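Local coordinates for protein ORF10 (Moritella marina, PDB 6RIW) that probably condenses acyl and malonyl units through its ketosynthase–chain length factor didomain, part of a polyunsaturated fatty acid synthase that lengthens fatty acyl chains, at residues 53-58 with 592-597; 122-127 with 229-234; 781-786 with 820-825. All coordinates share one frame; numbering follows the deposited sequence.

Contact 1 of 3, residues 53-58 with 592-597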
loop_
_atom_site.group_PDB
_atom_site.type_symbol
_atom_site.label_atom_id
_atom_site.label_comp_id
_atom_site.label_asym_id
_atom_site.label_seq_id
_atom_site.Cartn_x
_atom_site.Cartn_y
_atom_site.Cartn_z
ATOM N N GLY A 53 21.708 11.988 -12.927
ATOM C CA GLY A 53 21.731 11.366 -14.232
ATOM C C GLY A 53 22.570 10.109 -14.336
ATOM O O GLY A 53 22.522 9.444 -15.379
ATOM N N ASP A 54 23.326 9.751 -13.292
ATOM C CA ASP A 54 24.195 8.580 -13.340
ATOM C C ASP A 54 23.409 7.318 -13.004
ATOM O O ASP A 54 22.691 7.271 -12.002
ATOM C CB ASP A 54 25.368 8.744 -12.372
ATOM C CG ASP A 54 26.360 9.811 -12.830
ATOM O OD1 ASP A 54 26.219 10.304 -13.973
ATOM O OD2 ASP A 54 27.272 10.164 -12.048
ATOM N N THR A 55 23.568 6.289 -13.830
ATOM C CA THR A 55 22.754 5.082 -13.702
ATOM C C THR A 55 23.128 4.279 -12.460
ATOM O O THR A 55 24.310 4.097 -12.157
ATOM C CB THR A 55 22.933 4.195 -14.936
ATOM O OG1 THR A 55 22.814 4.984 -16.126
ATOM C CG2 THR A 55 21.882 3.101 -14.950
ATOM N N ASP A 56 22.105 3.758 -11.773
ATOM C CA ASP A 56 22.257 2.937 -10.565
ATOM C C ASP A 56 22.977 3.694 -9.449
ATOM O O ASP A 56 23.634 3.081 -8.604
ATOM C CB ASP A 56 22.972 1.607 -10.842
ATOM C CG ASP A 56 22.318 0.787 -11.972
ATOM O OD1 ASP A 56 21.075 0.733 -12.076
ATOM O OD2 ASP A 56 23.065 0.190 -12.766
ATOM N N LYS A 57 22.828 5.025 -9.416
ATOM C CA LYS A 57 23.436 5.871 -8.394
ATOM C C LYS A 57 22.403 6.857 -7.857
ATOM O O LYS A 57 21.502 7.287 -8.582
ATOM C CB LYS A 57 24.634 6.669 -8.957
ATOM C CG LYS A 57 25.695 5.837 -9.614
ATOM C CD LYS A 57 26.545 5.133 -8.577
ATOM C CE LYS A 57 27.746 4.477 -9.243
ATOM N NZ LYS A 57 28.427 3.517 -8.342
ATOM N N PHE A 58 22.523 7.219 -6.583
ATOM C CA PHE A 58 21.782 8.378 -6.107
ATOM C C PHE A 58 22.739 9.555 -5.941
ATOM O O PHE A 58 23.949 9.374 -5.834
ATOM C CB PHE A 58 20.994 8.106 -4.806
ATOM C CG PHE A 58 21.655 7.172 -3.830
ATOM C CD1 PHE A 58 22.852 7.500 -3.232
ATOM C CD2 PHE A 58 21.020 6.004 -3.451
ATOM C CE1 PHE A 58 23.432 6.652 -2.296
ATOM C CE2 PHE A 58 21.581 5.149 -2.513
ATOM C CZ PHE A 58 22.796 5.472 -1.932
ATOM N N ARG A 592 16.549 -3.686 -6.758
ATOM C CA ARG A 592 17.780 -3.747 -5.966
ATOM C C ARG A 592 18.589 -4.998 -6.307
ATOM O O ARG A 592 19.827 -4.986 -6.231
ATOM C CB ARG A 592 17.469 -3.701 -4.464
ATOM C CG ARG A 592 18.759 -3.683 -3.624
ATOM C CD ARG A 592 18.533 -3.405 -2.145
ATOM N NE ARG A 592 19.828 -3.495 -1.459
ATOM C CZ ARG A 592 20.113 -2.915 -0.296
ATOM N NH1 ARG A 592 19.196 -2.198 0.329
ATOM N NH2 ARG A 592 21.324 -3.051 0.237
ATOM N N GLY A 593 17.910 -6.080 -6.694
ATOM C CA GLY A 593 18.616 -7.245 -7.201
ATOM C C GLY A 593 19.601 -6.897 -8.300
ATOM O O GLY A 593 20.674 -7.497 -8.395
ATOM N N ARG A 594 19.259 -5.915 -9.136
ATOM C CA ARG A 594 20.205 -5.407 -10.133
ATOM C C ARG A 594 21.212 -4.433 -9.517
ATOM O O ARG A 594 22.433 -4.587 -9.664
ATOM C CB ARG A 594 19.422 -4.728 -11.263
ATOM C CG ARG A 594 20.268 -3.867 -12.211
ATOM C CD ARG A 594 19.496 -2.731 -12.900
ATOM N NE ARG A 594 20.482 -1.794 -13.446
ATOM C CZ ARG A 594 21.041 -1.899 -14.647
ATOM N NH1 ARG A 594 20.673 -2.868 -15.465
ATOM N NH2 ARG A 594 21.973 -1.025 -15.025
ATOM N N VAL A 595 20.718 -3.427 -8.819
ATOM C CA VAL A 595 21.562 -2.303 -8.406
ATOM C C VAL A 595 22.688 -2.770 -7.490
ATOM O O VAL A 595 23.841 -2.323 -7.606
ATOM C CB VAL A 595 20.692 -1.229 -7.734
ATOM C CG1 VAL A 595 21.541 -0.265 -6.954
ATOM C CG2 VAL A 595 19.831 -0.509 -8.795
ATOM N N ASN A 596 22.387 -3.712 -6.602
ATOM C CA ASN A 596 23.348 -4.110 -5.571
ATOM C C ASN A 596 24.527 -4.889 -6.145
ATOM O O ASN A 596 25.562 -5.018 -5.474
ATOM C CB ASN A 596 22.620 -4.931 -4.507
ATOM C CG ASN A 596 23.162 -4.706 -3.116
ATOM O OD1 ASN A 596 22.399 -4.457 -2.180
ATOM N ND2 ASN A 596 24.487 -4.852 -2.951
ATOM N N LEU A 597 24.414 -5.383 -7.380
ATOM C CA LEU A 597 25.535 -6.106 -7.965
ATOM C C LEU A 597 26.775 -5.220 -8.112
ATOM O O LEU A 597 27.869 -5.756 -8.263
ATOM C CB LEU A 597 25.139 -6.714 -9.314
ATOM C CG LEU A 597 24.122 -7.858 -9.188
ATOM C CD1 LEU A 597 23.611 -8.279 -10.583
ATOM C CD2 LEU A 597 24.758 -9.031 -8.503
#
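D56 turns its carboxylate onto the side of the R594 guanidinium, the two side chains crossing at about a right angle. R594 grips it side-on with two nitrogens, one to each oxygen. R594 NE donates to D56 OD1 at 2.9 Å, a nearly straight bond of 167°. NH2 of R594 donates to the syn lone pair of D56 OD2 at 2.8 Å, in a more bent bond of 147°. The two flat groups are not coplanar; their planes stand 46° apart. The R594 chain runs extended from CG to NE, and this carries its end across to the loop. CG2 of V595 packs against D56 OD1 at 3.7 Å. CG2 of T55 comes obliquely to R594 NH2, at 4.1 Å. D56 sits at the third position of a type II beta turn from D54 to K57. The turn belongs to the ketosynthase half, and helix 589-595 to the chain length factor half. K625 also pairs with D56 OD2, and D626 with R594 NH1. A methionine in place of R594 would probably cost the buried D56 both bonds to this arginine, and leave D626 without this mate. Charges alternate from K625 through D56 and R594 to D626, so an ionic network joins the two halves.

Contact 2 of 3, residues 122-127 with 229-234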
loop_
_atom_site.group_PDB
_atom_site.type_symbol
_atom_site.label_atom_id
_atom_site.label_comp_id
_atom_site.label_asym_id
_atom_site.label_seq_id
_atom_site.Cartn_x
_atom_site.Cartn_y
_atom_site.Cartn_z
ATOM N N LEU A 122 3.606 2.437 2.736
ATOM C CA LEU A 122 4.192 2.272 1.404
ATOM C C LEU A 122 4.154 0.811 0.969
ATOM O O LEU A 122 4.384 -0.093 1.771
ATOM C CB LEU A 122 5.657 2.734 1.406
ATOM C CG LEU A 122 5.893 4.234 1.526
ATOM C CD1 LEU A 122 7.339 4.564 1.940
ATOM C CD2 LEU A 122 5.533 4.907 0.203
ATOM N N SER A 123 3.893 0.578 -0.317
ATOM C CA SER A 123 3.986 -0.763 -0.884
ATOM C C SER A 123 5.354 -1.014 -1.493
ATOM O O SER A 123 5.437 -1.525 -2.612
ATOM C CB SER A 123 2.884 -0.959 -1.931
ATOM O OG SER A 123 1.618 -1.013 -1.299
ATOM N N PHE A 124 6.433 -0.636 -0.795
ATOM C CA PHE A 124 7.804 -0.777 -1.289
ATOM C C PHE A 124 8.534 -1.895 -0.560
ATOM O O PHE A 124 8.217 -2.198 0.592
ATOM C CB PHE A 124 8.608 0.496 -1.035
ATOM C CG PHE A 124 8.253 1.669 -1.911
ATOM C CD1 PHE A 124 7.407 1.543 -2.992
ATOM C CD2 PHE A 124 8.809 2.910 -1.624
ATOM C CE1 PHE A 124 7.118 2.643 -3.781
ATOM C CE2 PHE A 124 8.530 4.013 -2.405
ATOM C CZ PHE A 124 7.682 3.872 -3.495
ATOM N N PRO A 125 9.585 -2.454 -1.160
ATOM C CA PRO A 125 10.465 -3.372 -0.418
ATOM C C PRO A 125 10.944 -2.726 0.875
ATOM O O PRO A 125 11.150 -1.514 0.940
ATOM C CB PRO A 125 11.633 -3.604 -1.377
ATOM C CG PRO A 125 11.003 -3.407 -2.796
ATOM C CD PRO A 125 9.959 -2.311 -2.579
ATOM N N THR A 126 11.150 -3.556 1.890
ATOM C CA THR A 126 11.726 -3.108 3.150
ATOM C C THR A 126 13.110 -3.716 3.315
ATOM O O THR A 126 13.545 -4.576 2.539
ATOM C CB THR A 126 10.856 -3.490 4.351
ATOM O OG1 THR A 126 10.868 -4.913 4.515
ATOM C CG2 THR A 126 9.403 -2.974 4.196
ATOM N N LYS A 127 13.815 -3.277 4.364
ATOM C CA LYS A 127 15.144 -3.834 4.579
ATOM C C LYS A 127 15.069 -5.331 4.861
ATOM O O LYS A 127 15.966 -6.080 4.455
ATOM C CB LYS A 127 15.850 -3.084 5.717
ATOM C CG LYS A 127 16.023 -1.585 5.437
ATOM C CD LYS A 127 16.901 -0.925 6.533
ATOM C CE LYS A 127 16.165 -0.937 7.886
ATOM N NZ LYS A 127 14.905 -0.088 7.913
ATOM N N MET A 229 17.471 2.517 0.144
ATOM C CA MET A 229 18.095 2.490 -1.176
ATOM C C MET A 229 17.045 2.553 -2.277
ATOM O O MET A 229 17.235 3.248 -3.287
ATOM C CB MET A 229 18.968 1.246 -1.347
ATOM C CG MET A 229 19.621 1.192 -2.724
ATOM S SD MET A 229 20.479 -0.354 -3.072
ATOM C CE MET A 229 21.811 -0.207 -1.892
ATOM N N PHE A 230 15.922 1.852 -2.088
ATOM C CA PHE A 230 14.831 1.899 -3.055
ATOM C C PHE A 230 14.236 3.294 -3.134
ATOM O O PHE A 230 13.953 3.796 -4.234
ATOM C CB PHE A 230 13.755 0.884 -2.655
ATOM C CG PHE A 230 12.688 0.669 -3.702
ATOM C CD1 PHE A 230 11.546 1.460 -3.727
ATOM C CD2 PHE A 230 12.824 -0.345 -4.639
ATOM C CE1 PHE A 230 10.554 1.262 -4.697
ATOM C CE2 PHE A 230 11.846 -0.566 -5.605
ATOM C CZ PHE A 230 10.710 0.246 -5.635
ATOM N N VAL A 231 14.067 3.948 -1.972
ATOM C CA VAL A 231 13.497 5.295 -1.928
ATOM C C VAL A 231 14.424 6.298 -2.607
ATOM O O VAL A 231 13.992 7.160 -3.393
ATOM C CB VAL A 231 13.226 5.702 -0.471
ATOM C CG1 VAL A 231 12.874 7.185 -0.397
ATOM C CG2 VAL A 231 12.114 4.830 0.112
ATOM N N ASN A 232 15.705 6.240 -2.273
ATOM C CA ASN A 232 16.610 7.279 -2.742
ATOM C C ASN A 232 16.951 7.107 -4.215
ATOM O O ASN A 232 17.162 8.100 -4.923
ATOM C CB ASN A 232 17.872 7.280 -1.876
ATOM C CG ASN A 232 17.645 7.929 -0.519
ATOM O OD1 ASN A 232 16.540 7.866 0.055
ATOM N ND2 ASN A 232 18.679 8.593 -0.008
ATOM N N MET A 233 17.024 5.868 -4.701
ATOM C CA MET A 233 17.138 5.664 -6.141
ATOM C C MET A 233 15.938 6.252 -6.870
ATOM O O MET A 233 16.080 6.843 -7.951
ATOM C CB MET A 233 17.281 4.170 -6.461
ATOM C CG MET A 233 18.616 3.579 -6.049
ATOM S SD MET A 233 20.033 4.313 -6.924
ATOM C CE MET A 233 21.399 3.552 -6.029
ATOM N N GLY A 234 14.744 6.125 -6.284
ATOM C CA GLY A 234 13.564 6.698 -6.913
ATOM C C GLY A 234 13.619 8.214 -6.990
ATOM O O GLY A 234 13.405 8.808 -8.052
#
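The F124 ring is packed on both faces. CE1 of F230 stands over the centre of one face, 3.5 Å above the plane. CD2 of L122 lies over the opposite face, offset toward the rim. At the edge, CG2 of V231 approaches F124 CD2 at 4.2 Å. The F230 ring takes P125 CD over the centre of a face, a CH-pi contact with CD 3.9 Å from the ring centroid and only 6° off the normal. The two phenylalanines form an edge-to-face pair, the edge of F230 toward the face of F124. Their centroids are 4.8 Å apart and the planes meet at 54°, so the pair is tilted rather than strictly perpendicular. F230 holds CG anti to its own backbone nitrogen (chi1 -170°), which sends the ring off helix 228-237 toward the loop. In the thiolase-like fold of the ketosynthase half, this loop leads from strand 115-120 to helix 129-148. Helix 228-237 follows strand 217-224, which pairs in parallel with strand 115-120. The contact thus joins the connections leaving two neighbouring strands. P125 also shares a backbone hydrogen bond with D227 and touches H589 of the chain length factor half. The ring of Y637, from that same half, meets F230 too.

Contact 3 of 3, residues 781-786 with 820-825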
loop_
_atom_site.group_PDB
_atom_site.type_symbol
_atom_site.label_atom_id
_atom_site.label_comp_id
_atom_site.label_asym_id
_atom_site.label_seq_id
_atom_site.Cartn_x
_atom_site.Cartn_y
_atom_site.Cartn_z
ATOM N N ILE A 781 -19.474 -16.412 13.601
ATOM C CA ILE A 781 -19.801 -15.085 14.115
ATOM C C ILE A 781 -19.963 -14.096 12.972
ATOM O O ILE A 781 -20.919 -13.302 12.940
ATOM C CB ILE A 781 -18.730 -14.606 15.108
ATOM C CG1 ILE A 781 -18.858 -15.365 16.435
ATOM C CG2 ILE A 781 -18.859 -13.096 15.315
ATOM C CD1 ILE A 781 -17.702 -15.110 17.388
ATOM N N ALA A 782 -19.016 -14.114 12.025
ATOM C CA ALA A 782 -19.116 -13.236 10.869
ATOM C C ALA A 782 -20.327 -13.581 10.021
ATOM O O ALA A 782 -21.006 -12.686 9.508
ATOM C CB ALA A 782 -17.830 -13.315 10.036
ATOM N N ALA A 783 -20.600 -14.878 9.828
ATOM C CA ALA A 783 -21.759 -15.263 9.031
ATOM C C ALA A 783 -23.063 -14.777 9.669
ATOM O O ALA A 783 -23.965 -14.291 8.972
ATOM C CB ALA A 783 -21.773 -16.780 8.856
ATOM N N ASP A 784 -23.192 -14.937 10.984
ATOM C CA ASP A 784 -24.402 -14.477 11.663
ATOM C C ASP A 784 -24.584 -12.972 11.503
ATOM O O ASP A 784 -25.710 -12.485 11.308
ATOM C CB ASP A 784 -24.351 -14.853 13.138
ATOM C CG ASP A 784 -25.541 -14.294 13.922
ATOM O OD1 ASP A 784 -26.700 -14.614 13.557
ATOM O OD2 ASP A 784 -25.323 -13.518 14.883
ATOM N N LYS A 785 -23.492 -12.213 11.608
ATOM C CA LYS A 785 -23.606 -10.771 11.408
ATOM C C LYS A 785 -24.074 -10.462 9.997
ATOM O O LYS A 785 -24.917 -9.584 9.789
ATOM C CB LYS A 785 -22.265 -10.070 11.652
ATOM C CG LYS A 785 -21.706 -10.115 13.057
ATOM C CD LYS A 785 -20.445 -9.253 13.094
ATOM C CE LYS A 785 -19.609 -9.526 14.320
ATOM N NZ LYS A 785 -18.353 -8.700 14.306
ATOM N N ALA A 786 -23.516 -11.163 9.006
ATOM C CA ALA A 786 -23.824 -10.836 7.625
ATOM C C ALA A 786 -25.249 -11.238 7.275
ATOM O O ALA A 786 -25.939 -10.522 6.535
ATOM C CB ALA A 786 -22.805 -11.507 6.693
ATOM N N THR A 820 -22.172 -26.646 8.787
ATOM C CA THR A 820 -23.011 -26.398 9.956
ATOM C C THR A 820 -23.940 -25.209 9.739
ATOM O O THR A 820 -25.130 -25.271 10.071
ATOM C CB THR A 820 -22.125 -26.161 11.176
ATOM O OG1 THR A 820 -21.296 -27.316 11.375
ATOM C CG2 THR A 820 -22.956 -25.906 12.413
ATOM N N LEU A 821 -23.403 -24.111 9.203
ATOM C CA LEU A 821 -24.215 -22.929 8.928
ATOM C C LEU A 821 -25.261 -23.210 7.865
ATOM O O LEU A 821 -26.416 -22.785 7.987
ATOM C CB LEU A 821 -23.318 -21.779 8.461
ATOM C CG LEU A 821 -22.541 -21.066 9.563
ATOM C CD1 LEU A 821 -21.336 -20.299 8.994
ATOM C CD2 LEU A 821 -23.463 -20.126 10.333
ATOM N N TYR A 822 -24.867 -23.914 6.814
ATOM C CA TYR A 822 -25.629 -24.006 5.573
ATOM C C TYR A 822 -25.726 -25.466 5.151
ATOM O O TYR A 822 -25.184 -25.858 4.108
ATOM C CB TYR A 822 -24.954 -23.187 4.472
ATOM C CG TYR A 822 -24.665 -21.734 4.795
ATOM C CD1 TYR A 822 -25.703 -20.829 4.979
ATOM C CD2 TYR A 822 -23.343 -21.251 4.856
ATOM C CE1 TYR A 822 -25.453 -19.482 5.238
ATOM C CE2 TYR A 822 -23.081 -19.910 5.132
ATOM C CZ TYR A 822 -24.147 -19.025 5.305
ATOM O OH TYR A 822 -23.923 -17.686 5.570
ATOM N N PRO A 823 -26.426 -26.300 5.932
ATOM C CA PRO A 823 -26.375 -27.756 5.685
ATOM C C PRO A 823 -26.950 -28.183 4.348
ATOM O O PRO A 823 -26.542 -29.224 3.819
ATOM C CB PRO A 823 -27.183 -28.343 6.857
ATOM C CG PRO A 823 -28.061 -27.243 7.295
ATOM C CD PRO A 823 -27.264 -25.964 7.090
ATOM N N SER A 824 -27.859 -27.409 3.763
ATOM C CA SER A 824 -28.454 -27.787 2.492
ATOM C C SER A 824 -27.804 -27.110 1.286
ATOM O O SER A 824 -28.218 -27.374 0.151
ATOM C CB SER A 824 -29.965 -27.496 2.521
ATOM O OG SER A 824 -30.225 -26.110 2.431
ATOM N N ALA A 825 -26.778 -26.281 1.483
ATOM C CA ALA A 825 -26.185 -25.537 0.377
ATOM C C ALA A 825 -24.935 -26.234 -0.153
ATOM O O ALA A 825 -24.122 -26.740 0.621
ATOM C CB ALA A 825 -25.841 -24.115 0.822
#
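Apolar packing carries this contact, and it centres on one methyl group. A783 CB points from helix 776-790 to the end of helix 808-821. There A783 CB meets both branches of L821, with L821 CD1 at 3.5 Å and L821 CD2 at 4.0 Å. L821 keeps CG beside its backbone nitrogen and anti to the carbonyl carbon (chi1 -77°), and its forked end faces the alanine. The backbones stay well separated, with 8.1 Å between A783 CA and L821 CA, and the leucine branches and the alanine methyl fill the distance between them. The same leucine also packs within its own segment: L821 CB lies 3.6 Å above the plane of the Y822 ring, toward the rim. Both helices belong to the chain length factor half, a ketosynthase-like domain of the thiolase superfamily. In the chain, strand 797-801 lies between them. Y822 leaves the helical path after L821 and opens a type I beta turn to A825. Its ring packs on V797 and V800 of that strand. The polar component is the Y822 hydroxyl. Y822 OH comes to 4.0 Å from A783 CB, a plain van der Waals approach, while its hydrogen bond goes to H879 on strand 876-884. H879 also touches A783.

Overall arrangement
Contacts 1 and 2 are neighbours, with centres 13 Å apart, and they touch. M233 of helix 228-237 packs its CE 3.4 Å from D56 O. The CE of M229 meets R592 CZ at 3.6 Å. Helix 228-237 therefore has contact 2 on one flank and both segments of contact 1 on another. In sequence, contact 2 falls between the two segments of contact 1. Contact 1 joins the two halves of the didomain, whereas contact 2 lies within the ketosynthase half. Contact 3 lies in the chain length factor half, its centre about 53 Å from that of contact 1 and 43 Å from that of contact 2. All three are remote from the magnesium site at M1 and K286.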